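Local atomic coordinates of 3-ketosteroid-delta4-5alpha-dehydrogenase (Rhodococcus jostii, PDB entry 4AT2), a protein that catalyses the FAD-dependent dehydrogenation of 3-ketosteroids to give the 4-5 double bond, probably as a step in bacterial steroid breakdown. Residues 226-231 with 293-298; 299-304 with 450-455; 458-463 with 471-476. One frame throughout, in Å; residues are numbered along the deposited sequence.

The three contacts follow one another along the chain and lie on the same side of its centre. Contacts 1 and 2 are centred about 12 Å apart, as are contacts 1 and 3, while the centres of contacts 2 and 3 are about 6 Å apart. Helix 291-297 of contact 1 is followed, after a short turn, by strand 303-304 of contact 2. Strand 444-452 of contact 2 is followed in turn by strand 459-461 of contact 3. Contact 3 leads to the FAD phosphate through Gly475 and Arg476. The group thus joins the parallel cofactor-binding sheet to a mixed sheet, to a three-stranded antiparallel sheet and to the second subunit, which each contact touches.

Contact 1: residues 226-231 with 293-298; sequences QTLVTD and ILMAQA
Leu228 and Met295 meet with their side chains crossing at about a right angle. The methionine methyl does most of the touching. Its CE lies 3.5 Å from Leu228 CG and makes an equally close approach to the CD2 branch. The other branch of the leucine turns to the helix backbone, with Leu228 CD1 3.6 Å from Met295 O. The bend at the end of the methionine chain (chi3 43°) turns CE toward the strand. CE also comes 3.8 Å from Thr227 C.

The thioether stem passes the carbonyl of Gln226. Met295 CG is 3.3 Å from Gln226 O, and SD lies close to that same oxygen. The carbonyl has a polar partner of its own, since Arg291 NE on the same helix is hydrogen-bonded to it.

The strand belongs to the five-stranded mixed sheet. Gln226 and Thr227 form a classic beta bulge opposite Val240 on the neighbouring strand 236-243. The helix packs against this sheet. The axis of its segment 293-297 passes 7.9 Å from that of strand segment 226-230. These two segments run roughly the same way, 31° apart.

No direct hydrogen bond crosses the contact. A water takes that place: it accepts from Leu228 N at 3.1 Å and donates to Met295 O at 3.0 Å. It thus ties the strand to the same residue that fills the interface with its side chain.

Ala296 points its CB away from the strand and packs on Ala301 and Leu471, and Leu228 also reaches Leu471. The outer side of the helix meets the dimer partner, where Leu294 and Gln297 pack on Val463 of the second subunit. The Met295 side chain is about 6 Å from the bound FAD at the nearest atoms, so the helix passes near the cofactor without this side chain touching it.

Contact 2: residues 299-304 with 450-455; sequences LGADLA and GGLRTT
Asp302 and Arg453 touch through their CB atoms, but the carboxylate and guanidinium groups do not meet directly. Asp302 OD2 and Arg453 NH1 are 4.8 Å apart. A water joins them. It accepts from Arg453 NH1 at 2.8 Å, donates to Leu303 O and gives a weak bond to Asp302 OD2. The other carboxylate oxygen, OD1, takes a weak bond from Leu303 N. The Asp302 peptide is used over its face: Arg453 N donates to Asp302 O at 3.0 Å, from 47° out of the carbonyl plane. The arginine chain bends at chi2 (80°), and its CD then lies 4.1 Å from Ala304 CB. Ala272 of the second subunit packs on both these residues.

On the other side the contact is apolar. Leu452 CD2 sits 3.9 Å from Ala301 CB and also meets CD2 of Leu303. Ala296 of helix 291-297 adds to this cluster. That helix ends in a Schellman motif at Gly300, whose positive phi suits glycine.

Two further backbone bonds pair the segments. Ala304 N donates to Gly451 O at 2.9 Å, and Gly451 N returns a bond to Ala304 O at 3.2 Å. Ala304 and Gly451 form a hydrogen-bonded pair and Leu303 with Leu452 a non-hydrogen-bonded one, the ladder of an antiparallel beta sheet, in which 303-304 is an outer strand within this chain.

Contact 3: residues 458-463 with 471-476; sequences SEVLHV and LFAAGR. With FAD (flavin-adenine dinucleotide), chain D.
Val460 and Leu471 are joined first by backbone. Val460 N donates to Leu471 O at 3.1 Å in an almost straight bond (175° at the hydrogen). Ala473 N donates to Ser458 O at 2.9 Å. The same Ser458 O receives a CA-H contact from Phe472 and lies at the edge of its ring, near the ring plane. Between these bonds Glu459 and Phe472 form an antiparallel non-hydrogen-bonded pair.

A water adds a polar link, donating to Ser458 OG at 2.9 Å and to Ala473 O at 2.8 Å. Ser458 OG is also hydrogen-bonded to Tyr498 O on helix 490-507.

Strand 471-473 is an outer strand, within this chain, of a parallel sheet consistent with a Rossmann-type FAD-binding fold. It lies next to strand 255-258. The chain leaves it directly for the cofactor. Arg476 N donates to the FAD phosphate oxygen O1P at 2.8 Å. Gly475 passes so close to O1P that a CB there would clash with it. The Arg476 side chain turns to Asp494, with which NH1 forms a salt bridge.

The apolar contacts centre on Val460. Its CG2 lies 3.5 Å from Ala473 CB and also touches Leu471 CG. The leucine has CG anti to N (chi1 -166°), which sets CD2 against Val460 CB and CG1. Replacing Leu471 with an alanine would probably open a gap between Val460, Leu228 and Ala296, all of which meet its CD2.

Glu459 and Phe472 run side by side, carboxylate and ring planes 9° apart, with Glu459 CG 3.7 Å from Phe472 CE1. Glu459 OE1 is hydrogen-bonded to Thr455 OG1.

Contact 1: residues 226-231 with 293-298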
# COMPACT_ATOMS: atom_id res chain seq x y z
N GLN A 226 17.88 21.08 -4.85
CA GLN A 226 18.59 19.82 -4.67
C GLN A 226 18.64 19.33 -3.22
O GLN A 226 18.50 18.13 -2.97
CB GLN A 226 20.03 19.94 -5.17
CG GLN A 226 20.17 20.08 -6.68
CD GLN A 226 21.55 20.57 -7.07
OE1 GLN A 226 22.11 20.15 -8.09
NE2 GLN A 226 22.12 21.44 -6.26
N THR A 227 18.91 20.24 -2.28
CA THR A 227 19.15 19.86 -0.87
C THR A 227 18.74 20.99 0.07
O THR A 227 18.78 22.16 -0.32
CB THR A 227 20.64 19.54 -0.59
OG1 THR A 227 21.34 20.73 -0.24
CG2 THR A 227 21.35 18.91 -1.79
N LEU A 228 18.41 20.66 1.31
CA LEU A 228 18.10 21.66 2.32
C LEU A 228 19.37 22.06 3.04
O LEU A 228 20.29 21.25 3.19
CB LEU A 228 17.09 21.09 3.32
CG LEU A 228 15.75 20.71 2.67
CD1 LEU A 228 14.90 19.83 3.59
CD2 LEU A 228 14.95 21.94 2.27
N VAL A 229 19.41 23.31 3.50
CA VAL A 229 20.50 23.80 4.32
C VAL A 229 19.98 23.91 5.76
O VAL A 229 18.91 24.46 5.99
CB VAL A 229 20.98 25.19 3.87
CG1 VAL A 229 22.13 25.67 4.74
CG2 VAL A 229 21.41 25.15 2.40
N THR A 230 20.74 23.37 6.71
CA THR A 230 20.35 23.42 8.11
C THR A 230 21.42 24.10 8.97
O THR A 230 22.60 24.02 8.65
CB THR A 230 20.05 22.01 8.70
OG1 THR A 230 21.20 21.18 8.55
CG2 THR A 230 18.87 21.37 7.99
N ASP A 231 21.01 24.77 10.04
CA ASP A 231 22.01 25.28 11.01
C ASP A 231 22.29 24.21 12.07
O ASP A 231 21.78 23.09 11.98
CB ASP A 231 21.60 26.63 11.61
CG ASP A 231 20.36 26.56 12.49
OD1 ASP A 231 20.00 25.47 12.98
OD2 ASP A 231 19.75 27.62 12.72
N ILE A 293 10.52 15.08 -1.26
CA ILE A 293 10.24 14.05 -0.27
C ILE A 293 11.56 13.53 0.28
O ILE A 293 11.74 13.44 1.50
CB ILE A 293 9.37 12.89 -0.85
CG1 ILE A 293 7.97 13.41 -1.19
CG2 ILE A 293 9.31 11.75 0.16
CD1 ILE A 293 7.12 12.51 -2.08
N LEU A 294 12.49 13.20 -0.61
CA LEU A 294 13.79 12.66 -0.20
C LEU A 294 14.61 13.66 0.61
O LEU A 294 15.24 13.28 1.61
CB LEU A 294 14.57 12.17 -1.42
CG LEU A 294 13.92 11.05 -2.27
CD1 LEU A 294 14.78 10.76 -3.50
CD2 LEU A 294 13.65 9.78 -1.47
N MET A 295 14.59 14.93 0.19
CA MET A 295 15.33 15.99 0.87
C MET A 295 14.88 16.12 2.32
O MET A 295 15.70 16.35 3.22
CB MET A 295 15.07 17.33 0.18
CG MET A 295 15.81 17.49 -1.13
SD MET A 295 15.25 18.94 -2.05
CE MET A 295 15.13 20.11 -0.76
N ALA A 296 13.57 15.98 2.52
CA ALA A 296 12.99 16.11 3.85
C ALA A 296 13.25 14.85 4.68
O ALA A 296 13.60 14.94 5.85
CB ALA A 296 11.50 16.43 3.76
N GLN A 297 13.11 13.67 4.06
CA GLN A 297 13.42 12.42 4.75
C GLN A 297 14.86 12.43 5.29
O GLN A 297 15.13 11.86 6.34
CB GLN A 297 13.28 11.22 3.82
CG GLN A 297 11.85 10.79 3.50
CD GLN A 297 11.85 9.50 2.69
OE1 GLN A 297 11.76 9.53 1.45
NE2 GLN A 297 11.97 8.36 3.38
N ALA A 298 15.77 13.06 4.55
CA ALA A 298 17.17 13.16 4.98
C ALA A 298 17.31 13.80 6.36
O ALA A 298 18.27 13.52 7.07
CB ALA A 298 18.02 13.90 3.95
O HOH W 1 18.11 17.78 2.29

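Contact 2: residues 299-304 with 450-455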
# COMPACT_ATOMS: atom_id res chain seq x y z
N LEU A 299 16.33 14.64 6.73
CA LEU A 299 16.29 15.32 8.03
C LEU A 299 15.49 14.56 9.09
O LEU A 299 15.31 15.05 10.21
CB LEU A 299 15.71 16.73 7.89
CG LEU A 299 16.43 17.69 6.95
CD1 LEU A 299 15.82 19.09 7.11
CD2 LEU A 299 17.91 17.74 7.23
N GLY A 300 15.00 13.37 8.74
CA GLY A 300 14.13 12.61 9.63
C GLY A 300 12.64 12.85 9.43
O GLY A 300 11.83 12.42 10.25
N ALA A 301 12.25 13.51 8.35
CA ALA A 301 10.82 13.71 8.09
C ALA A 301 10.09 12.39 7.89
O ALA A 301 10.63 11.46 7.28
CB ALA A 301 10.59 14.61 6.88
N ASP A 302 8.87 12.35 8.39
CA ASP A 302 8.02 11.18 8.31
C ASP A 302 7.21 11.18 7.01
O ASP A 302 7.10 12.22 6.34
CB ASP A 302 7.10 11.16 9.53
CG ASP A 302 6.60 9.76 9.89
OD1 ASP A 302 7.01 8.77 9.24
OD2 ASP A 302 5.78 9.69 10.84
N LEU A 303 6.66 10.01 6.66
CA LEU A 303 5.87 9.80 5.43
C LEU A 303 4.55 9.18 5.81
O LEU A 303 4.43 8.58 6.88
CB LEU A 303 6.57 8.78 4.52
CG LEU A 303 8.01 9.03 4.04
CD1 LEU A 303 8.46 7.90 3.13
CD2 LEU A 303 8.11 10.38 3.35
N ALA A 304 3.56 9.29 4.92
CA ALA A 304 2.32 8.55 5.10
C ALA A 304 1.74 8.14 3.76
O ALA A 304 1.90 8.84 2.75
CB ALA A 304 1.31 9.37 5.89
N GLY A 450 0.79 9.69 -1.96
CA GLY A 450 1.52 9.61 -0.69
C GLY A 450 2.65 10.60 -0.63
O GLY A 450 3.14 11.07 -1.66
N GLY A 451 3.10 10.92 0.57
CA GLY A 451 4.26 11.81 0.69
C GLY A 451 4.53 12.19 2.12
O GLY A 451 4.19 11.45 3.05
N LEU A 452 5.17 13.34 2.29
CA LEU A 452 5.52 13.82 3.62
C LEU A 452 4.31 13.97 4.53
O LEU A 452 3.23 14.38 4.09
CB LEU A 452 6.24 15.16 3.50
CG LEU A 452 7.58 15.12 2.75
CD1 LEU A 452 8.01 16.54 2.41
CD2 LEU A 452 8.66 14.36 3.54
N ARG A 453 4.51 13.66 5.80
CA ARG A 453 3.49 13.84 6.82
C ARG A 453 3.56 15.30 7.30
O ARG A 453 4.63 15.78 7.70
CB ARG A 453 3.76 12.87 7.98
CG ARG A 453 2.77 12.98 9.13
CD ARG A 453 1.48 12.26 8.83
NE ARG A 453 0.61 12.23 10.01
CZ ARG A 453 0.43 11.16 10.79
NH1 ARG A 453 1.05 10.00 10.53
NH2 ARG A 453 -0.39 11.24 11.84
N THR A 454 2.41 15.98 7.26
CA THR A 454 2.35 17.38 7.67
C THR A 454 1.19 17.62 8.63
O THR A 454 0.18 16.89 8.63
CB THR A 454 2.16 18.35 6.48
OG1 THR A 454 0.94 18.02 5.80
CG2 THR A 454 3.35 18.31 5.49
N THR A 455 1.32 18.68 9.43
CA THR A 455 0.25 19.12 10.33
C THR A 455 -0.80 19.90 9.54
O THR A 455 -0.61 20.20 8.35
CB THR A 455 0.78 20.07 11.41
OG1 THR A 455 1.21 21.29 10.79
CG2 THR A 455 1.93 19.44 12.21
O HOH W 2 3.39 8.90 9.45

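Contact 3: residues 458-463 with 471-476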
# COMPACT_ATOMS: atom_id res chain seq x y z
N SER A 458 0.62 22.76 7.94
CA SER A 458 1.56 22.41 6.87
C SER A 458 3.02 22.41 7.31
O SER A 458 3.93 22.64 6.49
CB SER A 458 1.33 23.27 5.62
OG SER A 458 0.05 23.02 5.07
N GLU A 459 3.23 22.14 8.59
CA GLU A 459 4.58 21.91 9.13
C GLU A 459 4.97 20.48 8.80
O GLU A 459 4.16 19.57 8.98
CB GLU A 459 4.56 22.09 10.65
CG GLU A 459 4.17 23.48 11.07
CD GLU A 459 3.47 23.50 12.42
OE1 GLU A 459 2.49 22.74 12.63
OE2 GLU A 459 3.90 24.30 13.27
N VAL A 460 6.19 20.28 8.31
CA VAL A 460 6.65 18.92 8.02
C VAL A 460 7.01 18.24 9.33
O VAL A 460 7.78 18.78 10.13
CB VAL A 460 7.87 18.94 7.06
CG1 VAL A 460 8.46 17.54 6.90
CG2 VAL A 460 7.46 19.50 5.70
N LEU A 461 6.44 17.06 9.56
CA LEU A 461 6.67 16.35 10.82
C LEU A 461 7.86 15.40 10.75
O LEU A 461 7.99 14.60 9.81
CB LEU A 461 5.42 15.59 11.26
CG LEU A 461 4.22 16.47 11.68
CD1 LEU A 461 2.99 15.59 11.79
CD2 LEU A 461 4.49 17.20 12.99
N HIS A 462 8.71 15.50 11.76
CA HIS A 462 9.76 14.53 12.02
C HIS A 462 9.15 13.24 12.52
O HIS A 462 7.99 13.24 13.00
CB HIS A 462 10.68 15.12 13.10
CG HIS A 462 12.00 14.41 13.28
ND1 HIS A 462 12.16 13.39 14.14
CD2 HIS A 462 13.25 14.65 12.72
CE1 HIS A 462 13.44 12.98 14.12
NE2 HIS A 462 14.11 13.76 13.26
N VAL A 463 9.88 12.13 12.41
CA VAL A 463 9.43 10.85 12.99
C VAL A 463 9.21 10.92 14.52
O VAL A 463 8.51 10.08 15.09
CB VAL A 463 10.34 9.65 12.62
CG1 VAL A 463 10.19 9.31 11.14
CG2 VAL A 463 11.80 9.90 12.98
N LEU A 471 10.65 24.25 8.23
CA LEU A 471 10.26 23.41 7.08
C LEU A 471 8.76 23.18 6.98
O LEU A 471 8.12 22.67 7.91
CB LEU A 471 10.99 22.07 7.11
CG LEU A 471 10.92 21.26 5.80
CD1 LEU A 471 11.55 22.02 4.64
CD2 LEU A 471 11.58 19.90 6.01
N PHE A 472 8.22 23.53 5.82
CA PHE A 472 6.79 23.46 5.56
C PHE A 472 6.59 22.80 4.21
O PHE A 472 7.53 22.75 3.40
CB PHE A 472 6.19 24.86 5.59
CG PHE A 472 6.53 25.60 6.85
CD1 PHE A 472 5.74 25.45 7.99
CD2 PHE A 472 7.70 26.37 6.93
CE1 PHE A 472 6.08 26.08 9.17
CE2 PHE A 472 8.04 27.02 8.11
CZ PHE A 472 7.23 26.87 9.23
N ALA A 473 5.39 22.30 3.96
CA ALA A 473 5.15 21.61 2.68
C ALA A 473 3.67 21.49 2.37
O ALA A 473 2.85 21.41 3.28
CB ALA A 473 5.80 20.23 2.68
N ALA A 474 3.34 21.46 1.08
CA ALA A 474 1.96 21.27 0.65
C ALA A 474 1.93 20.75 -0.78
O ALA A 474 2.94 20.81 -1.49
CB ALA A 474 1.17 22.57 0.76
N GLY A 475 0.77 20.26 -1.18
CA GLY A 475 0.62 19.70 -2.54
C GLY A 475 1.09 18.26 -2.56
O GLY A 475 1.17 17.60 -1.52
N ARG A 476 1.40 17.76 -3.75
CA ARG A 476 1.63 16.32 -3.88
C ARG A 476 3.00 15.82 -3.42
O ARG A 476 3.30 14.62 -3.53
CB ARG A 476 1.24 15.78 -5.28
CG ARG A 476 -0.28 15.83 -5.53
CD ARG A 476 -1.09 14.73 -4.83
NE ARG A 476 -1.08 14.83 -3.36
CZ ARG A 476 -1.74 15.76 -2.66
NH1 ARG A 476 -2.48 16.68 -3.29
NH2 ARG A 476 -1.66 15.80 -1.33
PA FAD D . 2.56 21.10 -9.54
O1A FAD D . 1.35 21.88 -9.86
O2A FAD D . 3.07 20.15 -10.53
O5B FAD D . 3.73 22.14 -9.17
C5B FAD D . 5.02 21.68 -8.76
C4B FAD D . 6.08 22.61 -9.37
O4B FAD D . 7.33 22.18 -8.78
C3B FAD D . 6.20 22.37 -10.88
O3B FAD D . 6.11 23.64 -11.57
C2B FAD D . 7.57 21.72 -11.04
O2B FAD D . 8.19 22.12 -12.30
C1B FAD D . 8.33 22.27 -9.84
N9A FAD D . 9.48 21.44 -9.41
C8A FAD D . 9.62 20.10 -9.46
N7A FAD D . 10.81 19.79 -8.96
C5A FAD D . 11.42 20.93 -8.58
C6A FAD D . 12.63 21.21 -8.03
N6A FAD D . 13.46 20.21 -7.74
N1A FAD D . 13.00 22.47 -7.75
C2A FAD D . 12.14 23.53 -8.03
N3A FAD D . 10.91 23.23 -8.60
C4A FAD D . 10.59 21.94 -8.87
N1 FAD D . -6.17 17.09 -9.62
C2 FAD D . -7.29 17.76 -9.17
O2 FAD D . -7.44 17.93 -7.97
N3 FAD D . -8.25 18.23 -10.08
C4 FAD D . -8.10 17.99 -11.45
O4 FAD D . -8.97 18.41 -12.22
C4X FAD D . -6.96 17.31 -11.90
N5 FAD D . -6.79 17.05 -13.22
C5X FAD D . -5.82 16.20 -13.61
C6 FAD D . -5.78 15.72 -14.92
C7 FAD D . -4.77 14.85 -15.33
C7M FAD D . -4.78 14.39 -16.67
C8 FAD D . -3.77 14.44 -14.42
C8M FAD D . -2.72 13.57 -14.77
C9 FAD D . -3.81 14.94 -13.11
C9A FAD D . -4.83 15.79 -12.69
N10 FAD D . -4.89 16.25 -11.42
C10 FAD D . -6.00 16.87 -10.99
C1' FAD D . -3.74 16.17 -10.49
C2' FAD D . -3.12 17.56 -10.30
O2' FAD D . -2.86 18.07 -11.61
C3' FAD D . -1.81 17.48 -9.50
O3' FAD D . -1.86 16.46 -8.49
C4' FAD D . -1.52 18.85 -8.84
O4' FAD D . -1.49 19.84 -9.88
C5' FAD D . -0.18 18.82 -8.11
O5' FAD D . -0.00 20.09 -7.45
P FAD D . 1.45 20.50 -6.87
O1P FAD D . 1.91 19.51 -5.89
O2P FAD D . 1.38 21.96 -6.51
O3P FAD D . 2.41 20.23 -8.16
O HOH W 3 0.46 20.27 4.11